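Local coordinates for BCL2-like 10 (Danio rerio, PDB 6FBX), which acts as a pro-survival member of the Bcl-2 family, restraining apoptosis, and is captured here holding the BH3 peptide of Bad, at residues E37-L42 / G138-F143; L15-Y20 / S93-T98; W8-T13 / T121-L126; V100-L105 / E113-L118. One frame throughout, in Å; residues are numbered along the deposited sequence.

Contact 1: E37-L42 / G138-F143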
loop_
_atom_site.group_PDB
_atom_site.type_symbol
_atom_site.label_atom_id
_atom_site.label_comp_id
_atom_site.label_asym_id
_atom_site.label_seq_id
_atom_site.Cartn_x
_atom_site.Cartn_y
_atom_site.Cartn_z
ATOM N N GLU A 37 -9.369 -5.254 9.439
ATOM C CA GLU A 37 -9.194 -6.689 9.633
ATOM C C GLU A 37 -8.896 -7.382 8.309
ATOM O O GLU A 37 -8.023 -8.256 8.238
ATOM C CB GLU A 37 -10.440 -7.292 10.283
ATOM C CG GLU A 37 -10.304 -8.772 10.606
ATOM C CD GLU A 37 -11.429 -9.290 11.481
ATOM O OE1 GLU A 37 -11.390 -10.479 11.857
ATOM O OE2 GLU A 37 -12.350 -8.506 11.797
ATOM N N ALA A 38 -9.594 -6.984 7.245
ATOM C CA ALA A 38 -9.380 -7.603 5.941
ATOM C C ALA A 38 -8.002 -7.269 5.384
ATOM O O ALA A 38 -7.303 -8.152 4.872
ATOM C CB ALA A 38 -10.468 -7.158 4.967
ATOM N N MET A 39 -7.592 -6.002 5.467
ATOM C CA MET A 39 -6.299 -5.617 4.908
ATOM C C MET A 39 -5.154 -6.267 5.673
ATOM O O MET A 39 -4.174 -6.715 5.068
ATOM C CB MET A 39 -6.144 -4.097 4.913
ATOM C CG MET A 39 -4.828 -3.614 4.313
ATOM S SD MET A 39 -4.624 -4.078 2.584
ATOM C CE MET A 39 -5.663 -2.862 1.782
ATOM N N ARG A 40 -5.253 -6.313 7.003
ATOM C CA ARG A 40 -4.254 -7.017 7.800
ATOM C C ARG A 40 -4.061 -8.443 7.302
ATOM O O ARG A 40 -2.929 -8.921 7.159
ATOM C CB ARG A 40 -4.671 -7.032 9.268
ATOM C CG ARG A 40 -4.512 -5.725 10.001
ATOM C CD ARG A 40 -4.797 -5.954 11.467
ATOM N NE ARG A 40 -4.829 -4.724 12.246
ATOM C CZ ARG A 40 -4.922 -4.694 13.571
ATOM N NH1 ARG A 40 -4.991 -5.828 14.263
ATOM N NH2 ARG A 40 -4.949 -3.534 14.207
ATOM N N TYR A 41 -5.166 -9.147 7.052
ATOM C CA TYR A 41 -5.080 -10.534 6.611
ATOM C C TYR A 41 -4.505 -10.624 5.204
ATOM O O TYR A 41 -3.572 -11.394 4.951
ATOM C CB TYR A 41 -6.464 -11.182 6.667
ATOM C CG TYR A 41 -6.488 -12.608 6.165
ATOM C CD1 TYR A 41 -6.706 -12.889 4.822
ATOM C CD2 TYR A 41 -6.290 -13.671 7.032
ATOM C CE1 TYR A 41 -6.725 -14.189 4.358
ATOM C CE2 TYR A 41 -6.309 -14.976 6.577
ATOM C CZ TYR A 41 -6.526 -15.230 5.240
ATOM O OH TYR A 41 -6.547 -16.528 4.784
ATOM N N LEU A 42 -5.049 -9.833 4.275
ATOM C CA LEU A 42 -4.693 -9.975 2.867
ATOM C C LEU A 42 -3.276 -9.494 2.590
ATOM O O LEU A 42 -2.525 -10.156 1.865
ATOM C CB LEU A 42 -5.695 -9.209 2.004
ATOM C CG LEU A 42 -7.086 -9.842 1.972
ATOM C CD1 LEU A 42 -8.119 -8.861 1.427
ATOM C CD2 LEU A 42 -7.064 -11.106 1.135
ATOM N N GLY A 138 -16.966 0.779 -4.863
ATOM C CA GLY A 138 -17.545 0.708 -3.536
ATOM C C GLY A 138 -16.599 1.036 -2.405
ATOM O O GLY A 138 -16.918 0.747 -1.248
ATOM N N GLY A 139 -15.450 1.635 -2.700
ATOM C CA GLY A 139 -14.503 2.007 -1.668
ATOM C C GLY A 139 -14.029 0.801 -0.878
ATOM O O GLY A 139 -14.023 -0.338 -1.358
ATOM N N TRP A 140 -13.628 1.057 0.367
ATOM C CA TRP A 140 -13.048 -0.003 1.183
ATOM C C TRP A 140 -14.085 -1.011 1.645
ATOM O O TRP A 140 -13.722 -2.135 2.004
ATOM C CB TRP A 140 -12.320 0.608 2.376
ATOM C CG TRP A 140 -11.132 1.361 1.922
ATOM C CD1 TRP A 140 -10.957 2.713 1.935
ATOM C CD2 TRP A 140 -9.952 0.806 1.333
ATOM N NE1 TRP A 140 -9.733 3.033 1.404
ATOM C CE2 TRP A 140 -9.096 1.879 1.025
ATOM C CE3 TRP A 140 -9.534 -0.496 1.043
ATOM C CZ2 TRP A 140 -7.841 1.691 0.447
ATOM C CZ3 TRP A 140 -8.291 -0.682 0.471
ATOM C CH2 TRP A 140 -7.461 0.404 0.175
ATOM N N GLU A 141 -15.364 -0.645 1.638
ATOM C CA GLU A 141 -16.398 -1.635 1.907
ATOM C C GLU A 141 -16.527 -2.600 0.735
ATOM O O GLU A 141 -16.754 -3.798 0.932
ATOM C CB GLU A 141 -17.727 -0.943 2.209
ATOM C CG GLU A 141 -17.679 -0.042 3.441
ATOM C CD GLU A 141 -17.050 1.314 3.164
ATOM O OE1 GLU A 141 -16.506 1.927 4.108
ATOM O OE2 GLU A 141 -17.105 1.774 2.007
ATOM N N GLY A 142 -16.355 -2.101 -0.492
ATOM C CA GLY A 142 -16.307 -2.992 -1.640
ATOM C C GLY A 142 -15.089 -3.896 -1.613
ATOM O O GLY A 142 -15.166 -5.070 -1.986
ATOM N N PHE A 143 -13.944 -3.355 -1.187
ATOM C CA PHE A 143 -12.756 -4.172 -0.960
ATOM C C PHE A 143 -13.069 -5.327 -0.017
ATOM O O PHE A 143 -12.713 -6.480 -0.284
ATOM C CB PHE A 143 -11.641 -3.278 -0.404
ATOM C CG PHE A 143 -10.476 -4.022 0.205
ATOM C CD1 PHE A 143 -9.474 -4.549 -0.592
ATOM C CD2 PHE A 143 -10.362 -4.141 1.579
ATOM C CE1 PHE A 143 -8.391 -5.210 -0.027
ATOM C CE2 PHE A 143 -9.286 -4.798 2.147
ATOM C CZ PHE A 143 -8.298 -5.328 1.346
#
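Phe143 pushes the outer end of its ring against Ala38, Met39 and Leu42 of helix 34-49, and it has more surface buried here than any other residue of the two segments. The ring extends because CG stands anti to the backbone N (chi1 165°), which sends CZ across to the facing helix. There CZ meets the Leu42 CD1 methyl at 3.5 Å, the two side chains coming from opposite directions. The Met39 side chain crosses that of Phe143 at about a right angle, its CE 3.6 Å from Phe143 CZ. Bends at chi2 and chi3 fold the thioether over, so that SD sits 5.1 Å from the Phe143 ring centroid, an oblique Met-aromatic contact 55° off the ring normal. The same methyl, Met39 CE, also touches Trp140 CZ3 at 3.7 Å, while that indole carbon lies over one face of Phe143, offset toward its rim. Trp88 adds an edge-to-face contact with Phe143, and Leu42 packs in turn on an aromatic side chain of the bound peptide. With an alanine in place of Phe143, the methyls of Met39 and Leu42 would probably face a gap and the thioether would be freer to turn. The contact is apolar apart from the Met-aromatic approach and holds no hydrogen bond, so the C-terminal helix 139-146 is joined to helix 34-49, one wall of the BH3 groove, mainly by shape and dispersion.

Contact 2: L15-Y20 / S93-T98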
loop_
_atom_site.group_PDB
_atom_site.type_symbol
_atom_site.label_atom_id
_atom_site.label_comp_id
_atom_site.label_asym_id
_atom_site.label_seq_id
_atom_site.Cartn_x
_atom_site.Cartn_y
_atom_site.Cartn_z
ATOM N N LEU A 15 -6.649 6.188 7.680
ATOM C CA LEU A 15 -6.877 5.333 8.840
ATOM C C LEU A 15 -6.472 3.896 8.547
ATOM O O LEU A 15 -5.848 3.231 9.383
ATOM C CB LEU A 15 -8.347 5.396 9.259
ATOM C CG LEU A 15 -8.856 6.744 9.776
ATOM C CD1 LEU A 15 -10.374 6.735 9.898
ATOM C CD2 LEU A 15 -8.222 7.084 11.115
ATOM N N LEU A 16 -6.816 3.400 7.359
ATOM C CA LEU A 16 -6.485 2.028 6.994
ATOM C C LEU A 16 -4.977 1.845 6.867
ATOM O O LEU A 16 -4.409 0.881 7.395
ATOM C CB LEU A 16 -7.186 1.664 5.685
ATOM C CG LEU A 16 -7.248 0.182 5.330
ATOM C CD1 LEU A 16 -8.134 -0.565 6.315
ATOM C CD2 LEU A 16 -7.759 0.009 3.906
ATOM N N ALA A 17 -4.314 2.769 6.173
ATOM C CA ALA A 17 -2.864 2.688 6.021
ATOM C C ALA A 17 -2.160 2.823 7.364
ATOM O O ALA A 17 -1.200 2.096 7.646
ATOM C CB ALA A 17 -2.381 3.770 5.056
ATOM N N GLU A 18 -2.613 3.753 8.207
ATOM C CA GLU A 18 -1.992 3.909 9.517
ATOM C C GLU A 18 -2.124 2.636 10.341
ATOM O O GLU A 18 -1.183 2.239 11.040
ATOM C CB GLU A 18 -2.612 5.093 10.259
ATOM C CG GLU A 18 -2.145 6.444 9.754
ATOM C CD GLU A 18 -2.601 7.582 10.644
ATOM O OE1 GLU A 18 -3.791 7.608 11.022
ATOM O OE2 GLU A 18 -1.762 8.442 10.978
ATOM N N ASP A 19 -3.281 1.976 10.272
ATOM C CA ASP A 19 -3.470 0.752 11.043
ATOM C C ASP A 19 -2.543 -0.352 10.557
ATOM O O ASP A 19 -1.899 -1.035 11.364
ATOM C CB ASP A 19 -4.921 0.282 10.968
ATOM C CG ASP A 19 -5.118 -1.062 11.638
ATOM O OD1 ASP A 19 -5.177 -1.100 12.884
ATOM O OD2 ASP A 19 -5.181 -2.081 10.920
ATOM N N TYR A 20 -2.472 -0.561 9.239
ATOM C CA TYR A 20 -1.628 -1.635 8.732
ATOM C C TYR A 20 -0.165 -1.372 9.053
ATOM O O TYR A 20 0.564 -2.283 9.462
ATOM C CB TYR A 20 -1.805 -1.820 7.225
ATOM C CG TYR A 20 -1.048 -3.034 6.757
ATOM C CD1 TYR A 20 -1.425 -4.300 7.186
ATOM C CD2 TYR A 20 0.073 -2.923 5.942
ATOM C CE1 TYR A 20 -0.728 -5.424 6.799
ATOM C CE2 TYR A 20 0.774 -4.051 5.536
ATOM C CZ TYR A 20 0.370 -5.296 5.978
ATOM O OH TYR A 20 1.060 -6.424 5.600
ATOM N N SER A 93 -0.880 -4.988 -2.797
ATOM C CA SER A 93 0.575 -4.981 -2.914
ATOM C C SER A 93 1.164 -3.655 -2.463
ATOM O O SER A 93 2.261 -3.629 -1.895
ATOM C CB SER A 93 0.999 -5.294 -4.349
ATOM O OG SER A 93 0.904 -4.162 -5.192
ATOM N N ILE A 94 0.457 -2.546 -2.701
ATOM C CA ILE A 94 0.934 -1.247 -2.227
ATOM C C ILE A 94 1.013 -1.246 -0.706
ATOM O O ILE A 94 2.009 -0.805 -0.116
ATOM C CB ILE A 94 0.030 -0.116 -2.754
ATOM C CG1 ILE A 94 0.219 0.036 -4.267
ATOM C CG2 ILE A 94 0.325 1.197 -2.021
ATOM C CD1 ILE A 94 -0.716 1.038 -4.933
ATOM N N PHE A 95 -0.035 -1.757 -0.046
ATOM C CA PHE A 95 -0.027 -1.849 1.411
ATOM C C PHE A 95 1.058 -2.802 1.897
ATOM O O PHE A 95 1.790 -2.486 2.841
ATOM C CB PHE A 95 -1.405 -2.293 1.920
ATOM C CG PHE A 95 -2.392 -1.168 2.058
ATOM C CD1 PHE A 95 -2.805 -0.742 3.309
ATOM C CD2 PHE A 95 -2.898 -0.531 0.941
ATOM C CE1 PHE A 95 -3.709 0.292 3.444
ATOM C CE2 PHE A 95 -3.805 0.509 1.069
ATOM C CZ PHE A 95 -4.208 0.920 2.321
ATOM N N THR A 96 1.183 -3.973 1.263
ATOM C CA THR A 96 2.216 -4.924 1.664
ATOM C C THR A 96 3.598 -4.296 1.565
ATOM O O THR A 96 4.397 -4.365 2.506
ATOM C CB THR A 96 2.154 -6.178 0.793
ATOM O OG1 THR A 96 0.843 -6.753 0.861
ATOM C CG2 THR A 96 3.184 -7.201 1.258
ATOM N N PHE A 97 3.898 -3.686 0.419
ATOM C CA PHE A 97 5.210 -3.084 0.217
ATOM C C PHE A 97 5.473 -1.983 1.235
ATOM O O PHE A 97 6.570 -1.898 1.798
ATOM C CB PHE A 97 5.308 -2.540 -1.207
ATOM C CG PHE A 97 6.634 -1.927 -1.529
ATOM C CD1 PHE A 97 7.797 -2.654 -1.378
ATOM C CD2 PHE A 97 6.716 -0.629 -2.002
ATOM C CE1 PHE A 97 9.024 -2.093 -1.674
ATOM C CE2 PHE A 97 7.942 -0.063 -2.304
ATOM C CZ PHE A 97 9.094 -0.798 -2.141
ATOM N N THR A 98 4.479 -1.133 1.491
ATOM C CA THR A 98 4.681 -0.027 2.422
ATOM C C THR A 98 4.857 -0.533 3.847
ATOM O O THR A 98 5.623 0.042 4.628
ATOM C CB THR A 98 3.511 0.950 2.331
ATOM O OG1 THR A 98 3.389 1.417 0.981
ATOM C CG2 THR A 98 3.729 2.143 3.247
HETATM O O HOH W 1 3.533 -6.021 4.736
#
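Phe95 lays the rim of its ring along helix 2-24, touching Leu16, Ala17 and Tyr20 in succession. The ring itself comes nearest to backbone, Phe95 CE1 standing 3.6 Å from Ala17 CA, consistent with the small side chain at this position. The Leu16 and Phe95 side chains cross at about a right angle, with Leu16 CD2 4.0 Å from Phe95 CZ, whereas Tyr20 CB meets the ring edge, near its plane. With CG anti to the backbone N (chi1 -173°), the Tyr20 ring reaches over the backbone of the other helix, and its CE2 lies 3.3 Å from Phe95 O. The phenol then donates to a water, 2.7 Å from Tyr20 OH, and this water donates to Thr96 O at 2.9 Å.

Further out, Ile122 and Met39 pack on Phe95. Thr96 OG1 is tied to Ala43 O of helix 34-49 and to Val92 O, while Phe97 packs on an apolar side chain of the bound peptide. Helix 88-107 is the central hydrophobic helix of the Bcl-2 fold, enclosed by its neighbours. The direct side-chain contacts are apolar, and one water adds a polar link, giving the buried tyrosine hydroxyl a partner and serving as a further donor to Thr96 O.

Contact 3: W8-T13 / T121-L126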
loop_
_atom_site.group_PDB
_atom_site.type_symbol
_atom_site.label_atom_id
_atom_site.label_comp_id
_atom_site.label_asym_id
_atom_site.label_seq_id
_atom_site.Cartn_x
_atom_site.Cartn_y
_atom_site.Cartn_z
ATOM N N TRP A 8 -13.163 12.559 2.028
ATOM C CA TRP A 8 -13.606 11.434 2.845
ATOM C C TRP A 8 -12.820 10.169 2.513
ATOM O O TRP A 8 -12.359 9.460 3.417
ATOM C CB TRP A 8 -15.106 11.211 2.650
ATOM C CG TRP A 8 -15.664 10.155 3.540
ATOM C CD1 TRP A 8 -15.971 10.277 4.863
ATOM C CD2 TRP A 8 -15.986 8.808 3.175
ATOM N NE1 TRP A 8 -16.464 9.089 5.346
ATOM C CE2 TRP A 8 -16.481 8.171 4.329
ATOM C CE3 TRP A 8 -15.901 8.079 1.985
ATOM C CZ2 TRP A 8 -16.891 6.839 4.327
ATOM C CZ3 TRP A 8 -16.308 6.760 1.986
ATOM C CH2 TRP A 8 -16.796 6.153 3.151
ATOM N N LEU A 9 -12.658 9.867 1.221
ATOM C CA LEU A 9 -11.881 8.694 0.828
ATOM C C LEU A 9 -10.444 8.793 1.316
ATOM O O LEU A 9 -9.848 7.791 1.725
ATOM C CB LEU A 9 -11.904 8.525 -0.691
ATOM C CG LEU A 9 -13.228 8.088 -1.309
ATOM C CD1 LEU A 9 -13.141 8.185 -2.815
ATOM C CD2 LEU A 9 -13.574 6.669 -0.879
ATOM N N ARG A 10 -9.862 9.994 1.268
ATOM C CA ARG A 10 -8.494 10.163 1.742
ATOM C C ARG A 10 -8.392 9.844 3.229
ATOM O O ARG A 10 -7.462 9.154 3.662
ATOM C CB ARG A 10 -8.015 11.585 1.449
ATOM C CG ARG A 10 -6.511 11.779 1.582
ATOM C CD ARG A 10 -6.133 12.516 2.856
ATOM N NE ARG A 10 -4.694 12.761 2.926
ATOM C CZ ARG A 10 -4.064 13.263 3.983
ATOM N NH1 ARG A 10 -2.750 13.449 3.943
ATOM N NH2 ARG A 10 -4.739 13.585 5.080
ATOM N N GLU A 11 -9.355 10.310 4.025
ATOM C CA GLU A 11 -9.306 10.046 5.459
ATOM C C GLU A 11 -9.552 8.571 5.760
ATOM O O GLU A 11 -8.889 7.995 6.632
ATOM C CB GLU A 11 -10.323 10.921 6.191
ATOM C CG GLU A 11 -10.260 10.796 7.707
ATOM C CD GLU A 11 -8.854 10.996 8.251
ATOM O OE1 GLU A 11 -8.233 12.034 7.934
ATOM O OE2 GLU A 11 -8.366 10.107 8.981
ATOM N N GLN A 12 -10.501 7.943 5.060
ATOM C CA GLN A 12 -10.738 6.516 5.255
ATOM C C GLN A 12 -9.494 5.706 4.918
ATOM O O GLN A 12 -9.147 4.753 5.629
ATOM C CB GLN A 12 -11.916 6.048 4.398
ATOM C CG GLN A 12 -13.248 6.672 4.769
ATOM C CD GLN A 12 -13.730 6.230 6.131
ATOM O OE1 GLN A 12 -14.056 5.062 6.336
ATOM N NE2 GLN A 12 -13.766 7.161 7.077
ATOM N N THR A 13 -8.813 6.069 3.830
ATOM C CA THR A 13 -7.602 5.362 3.432
ATOM C C THR A 13 -6.471 5.606 4.425
ATOM O O THR A 13 -5.709 4.686 4.742
ATOM C CB THR A 13 -7.186 5.799 2.026
ATOM O OG1 THR A 13 -8.270 5.573 1.114
ATOM C CG2 THR A 13 -5.962 5.026 1.552
ATOM N N THR A 121 0.990 9.324 1.907
ATOM C CA THR A 121 1.228 9.169 0.476
ATOM C C THR A 121 0.242 8.185 -0.143
ATOM O O THR A 121 -0.316 8.448 -1.216
ATOM C CB THR A 121 2.670 8.723 0.239
ATOM O OG1 THR A 121 3.558 9.735 0.729
ATOM C CG2 THR A 121 2.941 8.495 -1.241
ATOM N N ILE A 122 0.013 7.047 0.517
ATOM C CA ILE A 122 -0.999 6.105 0.039
ATOM C C ILE A 122 -2.364 6.776 0.010
ATOM O O ILE A 122 -3.111 6.669 -0.969
ATOM C CB ILE A 122 -1.021 4.840 0.917
ATOM C CG1 ILE A 122 0.254 4.017 0.715
ATOM C CG2 ILE A 122 -2.257 3.986 0.603
ATOM C CD1 ILE A 122 0.402 2.868 1.698
ATOM N N ALA A 123 -2.714 7.466 1.098
ATOM C CA ALA A 123 -4.027 8.094 1.196
ATOM C C ALA A 123 -4.230 9.127 0.094
ATOM O O ALA A 123 -5.290 9.174 -0.540
ATOM C CB ALA A 123 -4.193 8.734 2.576
ATOM N N ASP A 124 -3.228 9.976 -0.144
ATOM C CA ASP A 124 -3.365 10.994 -1.183
ATOM C C ASP A 124 -3.523 10.359 -2.559
ATOM O O ASP A 124 -4.308 10.835 -3.387
ATOM C CB ASP A 124 -2.162 11.938 -1.174
ATOM C CG ASP A 124 -2.181 12.904 -0.004
ATOM O OD1 ASP A 124 -1.100 13.397 0.383
ATOM O OD2 ASP A 124 -3.276 13.166 0.538
ATOM N N TYR A 125 -2.792 9.274 -2.817
ATOM C CA TYR A 125 -2.803 8.673 -4.145
ATOM C C TYR A 125 -4.129 7.974 -4.425
ATOM O O TYR A 125 -4.776 8.233 -5.448
ATOM C CB TYR A 125 -1.639 7.692 -4.285
ATOM C CG TYR A 125 -1.546 7.078 -5.658
ATOM C CD1 TYR A 125 -1.849 5.740 -5.866
ATOM C CD2 TYR A 125 -1.177 7.847 -6.754
ATOM C CE1 TYR A 125 -1.771 5.179 -7.125
ATOM C CE2 TYR A 125 -1.099 7.297 -8.017
ATOM C CZ TYR A 125 -1.397 5.963 -8.196
ATOM O OH TYR A 125 -1.319 5.415 -9.455
ATOM N N LEU A 126 -4.555 7.087 -3.527
ATOM C CA LEU A 126 -5.790 6.345 -3.760
ATOM C C LEU A 126 -7.010 7.241 -3.589
ATOM O O LEU A 126 -7.925 7.224 -4.421
ATOM C CB LEU A 126 -5.864 5.144 -2.818
ATOM C CG LEU A 126 -4.760 4.096 -2.985
ATOM C CD1 LEU A 126 -4.923 2.990 -1.954
ATOM C CD2 LEU A 126 -4.747 3.514 -4.394
#
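Thr13 and Arg10 of helix 2-24 meet Ile122, Ala123, Asp124 and Leu126 in an antiparallel helix pair of the Bcl-2 bundle, the short axes 8.1 Å apart at 146°. Ile122 comes first: the Thr13 and Ile122 side chains cross at about a right angle, their CG2 methyls 4.0 Å apart, while Ile94, Phe95 and Thr98 pack on the rest of the isoleucine.

One residue on, Ala123 is a small residue at the close approach, consistent with the short axis distance. Its side chain points toward the facing helix, its CB resting 3.5 Å from Arg10 O, and its CA is met by Thr13 CG2 at 3.6 Å.

Asp124, exposed, forms a salt bridge, with Arg10 NE donating to Asp124 OD2 over 2.8 Å. The two side chains run side by side in the same direction with their end planes only 18° apart. The bond is bent, and the donor comes to OD2 from above the carboxylate plane. A bend at chi2 (-105°) brings the guanidinium there. A leucine in place of Arg10 would probably leave Asp124 without its charged mate across the contact.

Leu126 closes the segment, lending CD1 to the apolar patch round Thr13 CG2; Val91 and Leu134 pack on it too. Thr13 OG1 accepts from Trp140 NE1 and donates to Leu9 O at 2.8 Å, reaching it from the opposite face of the carbonyl plane to Thr13 N.

Contact 4: V100-L105 / E113-L118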
loop_
_atom_site.group_PDB
_atom_site.type_symbol
_atom_site.label_atom_id
_atom_site.label_comp_id
_atom_site.label_asym_id
_atom_site.label_seq_id
_atom_site.Cartn_x
_atom_site.Cartn_y
_atom_site.Cartn_z
ATOM N N VAL A 100 6.332 -3.378 4.680
ATOM C CA VAL A 100 7.712 -3.846 4.769
ATOM C C VAL A 100 8.664 -2.659 4.801
ATOM O O VAL A 100 9.641 -2.646 5.561
ATOM C CB VAL A 100 8.031 -4.796 3.598
ATOM C CG1 VAL A 100 9.495 -5.225 3.634
ATOM C CG2 VAL A 100 7.126 -6.016 3.641
ATOM N N LEU A 101 8.397 -1.652 3.972
ATOM C CA LEU A 101 9.191 -0.430 3.972
ATOM C C LEU A 101 9.222 0.195 5.360
ATOM O O LEU A 101 10.289 0.540 5.880
ATOM C CB LEU A 101 8.594 0.537 2.949
ATOM C CG LEU A 101 9.425 1.560 2.188
ATOM C CD1 LEU A 101 10.795 1.037 1.796
ATOM C CD2 LEU A 101 8.629 1.962 0.955
ATOM N N ALA A 102 8.048 0.342 5.977
ATOM C CA ALA A 102 7.969 0.941 7.304
ATOM C C ALA A 102 8.760 0.130 8.322
ATOM O O ALA A 102 9.479 0.695 9.153
ATOM C CB ALA A 102 6.506 1.060 7.729
ATOM N N SER A 103 8.639 -1.198 8.272
ATOM C CA SER A 103 9.371 -2.043 9.211
ATOM C C SER A 103 10.875 -1.914 9.007
ATOM O O SER A 103 11.644 -1.928 9.977
ATOM C CB SER A 103 8.936 -3.500 9.052
ATOM O OG SER A 103 7.539 -3.635 9.238
ATOM N N GLU A 104 11.315 -1.793 7.753
ATOM C CA GLU A 104 12.742 -1.647 7.482
ATOM C C GLU A 104 13.258 -0.305 7.991
ATOM O O GLU A 104 14.355 -0.230 8.555
ATOM C CB GLU A 104 13.006 -1.805 5.982
ATOM C CG GLU A 104 14.457 -1.619 5.560
ATOM C CD GLU A 104 15.356 -2.747 6.020
ATOM O OE1 GLU A 104 14.851 -3.875 6.201
ATOM O OE2 GLU A 104 16.572 -2.509 6.192
ATOM N N LEU A 105 12.479 0.765 7.809
ATOM C CA LEU A 105 12.898 2.071 8.309
ATOM C C LEU A 105 13.032 2.059 9.827
ATOM O O LEU A 105 13.972 2.642 10.381
ATOM C CB LEU A 105 11.909 3.147 7.858
ATOM C CG LEU A 105 11.961 3.477 6.365
ATOM C CD1 LEU A 105 10.708 4.224 5.921
ATOM C CD2 LEU A 105 13.206 4.292 6.049
ATOM N N GLU A 113 7.623 9.108 12.497
ATOM C CA GLU A 113 7.204 10.175 11.595
ATOM C C GLU A 113 7.292 9.729 10.141
ATOM O O GLU A 113 6.404 10.033 9.335
ATOM C CB GLU A 113 8.056 11.421 11.830
ATOM C CG GLU A 113 7.697 12.603 10.943
ATOM C CD GLU A 113 8.483 13.851 11.296
ATOM O OE1 GLU A 113 8.873 13.997 12.473
ATOM O OE2 GLU A 113 8.717 14.683 10.394
ATOM N N GLY A 114 8.357 9.005 9.787
ATOM C CA GLY A 114 8.474 8.504 8.428
ATOM C C GLY A 114 7.345 7.561 8.064
ATOM O O GLY A 114 6.847 7.578 6.935
ATOM N N SER A 115 6.922 6.726 9.017
ATOM C CA SER A 115 5.774 5.855 8.791
ATOM C C SER A 115 4.547 6.667 8.394
ATOM O O SER A 115 3.858 6.340 7.422
ATOM C CB SER A 115 5.484 5.035 10.049
ATOM O OG SER A 115 6.554 4.160 10.350
ATOM N N ARG A 116 4.260 7.731 9.146
ATOM C CA ARG A 116 3.080 8.547 8.875
ATOM C C ARG A 116 3.119 9.125 7.467
ATOM O O ARG A 116 2.093 9.161 6.775
ATOM C CB ARG A 116 2.977 9.664 9.916
ATOM C CG ARG A 116 1.837 10.656 9.703
ATOM C CD ARG A 116 0.585 10.258 10.460
ATOM N NE ARG A 116 -0.504 11.203 10.225
ATOM C CZ ARG A 116 -1.628 11.249 10.934
ATOM N NH1 ARG A 116 -1.824 10.404 11.937
ATOM N NH2 ARG A 116 -2.559 12.146 10.640
ATOM N N ARG A 117 4.291 9.590 7.025
ATOM C CA ARG A 117 4.399 10.165 5.688
ATOM C C ARG A 117 4.036 9.142 4.620
ATOM O O ARG A 117 3.383 9.476 3.626
ATOM C CB ARG A 117 5.813 10.698 5.458
ATOM C CG ARG A 117 6.260 11.738 6.473
ATOM C CD ARG A 117 7.740 12.055 6.324
ATOM N NE ARG A 117 7.995 13.077 5.309
ATOM C CZ ARG A 117 8.242 14.361 5.564
ATOM N NH1 ARG A 117 8.280 14.815 6.811
ATOM N NH2 ARG A 117 8.460 15.200 4.561
ATOM N N LEU A 118 4.454 7.888 4.800
ATOM C CA LEU A 118 4.096 6.855 3.834
ATOM C C LEU A 118 2.593 6.610 3.831
ATOM O O LEU A 118 1.990 6.426 2.769
ATOM C CB LEU A 118 4.854 5.564 4.133
ATOM C CG LEU A 118 6.283 5.480 3.580
ATOM C CD1 LEU A 118 7.062 6.761 3.808
ATOM C CD2 LEU A 118 7.011 4.295 4.195
HETATM O O HOH W 2 8.629 3.690 9.149
#
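Ala102 and Ser115 mark the closest pass of two helices that run close to antiparallel, at 164°, with 9.7 Å between the short axes. Their CA atoms are 5.6 Å apart, and a short connection of a few residues turns helix 88-107 back into helix 112-129. This is the helical hairpin at the heart of Bcl-2 proteins, whose resemblance to the hairpins of pore-forming toxins fits the channel activity generally assigned to the family, though nothing here tests it.

Leu118 is the side chain that fills the space between the helices. Its CD2 methyl reaches Leu105 CD1 tip to tip at 4.1 Å, and the same methyl lies 4.2 Å from Leu101 CG, where the two leucines cross at about a right angle. Leu105 can meet it end on because its CG is placed beside the backbone N (chi1 -71°). Phe61 and Leu62 of helix 51-65 back Leu101, while Thr98 packs on Leu118.

On the other flank the groups are smaller. Ala102 CB comes to 4.1 Å from Ser115 OG, and Ile21 of helix 2-24 packs on both residues. A water donates to Ala102 O at 3.1 Å; it also lies beside Ser115 OG, but that separation is too short for the link to be relied on.

One flank of the hairpin is therefore held by branched aliphatic side chains, which pack by dispersion without fixing a direction, and the other by small residues, with a solvent molecule at a helix carbonyl.

In the fold
Contact 2, its centre about 3 Å from the centre of the chain, is the node on which the others lean. Contacts 1 and 3 each have their centres about 11 Å from it, and contact 4 about 10 Å. Trp140 of contact 1 packs on both Leu16 and Phe95, and Arg40 holds Asp19 in a salt bridge. Phe95 also meets Leu126 of contact 3. Contacts 1 and 4 lie on opposite sides of the centre, 21 Å apart between centres and without touching. The bound peptide is reached from contact 1 through Leu42 and from contact 2 through Ser93, which adds a weak hydrogen bond to its packing, and through Phe97.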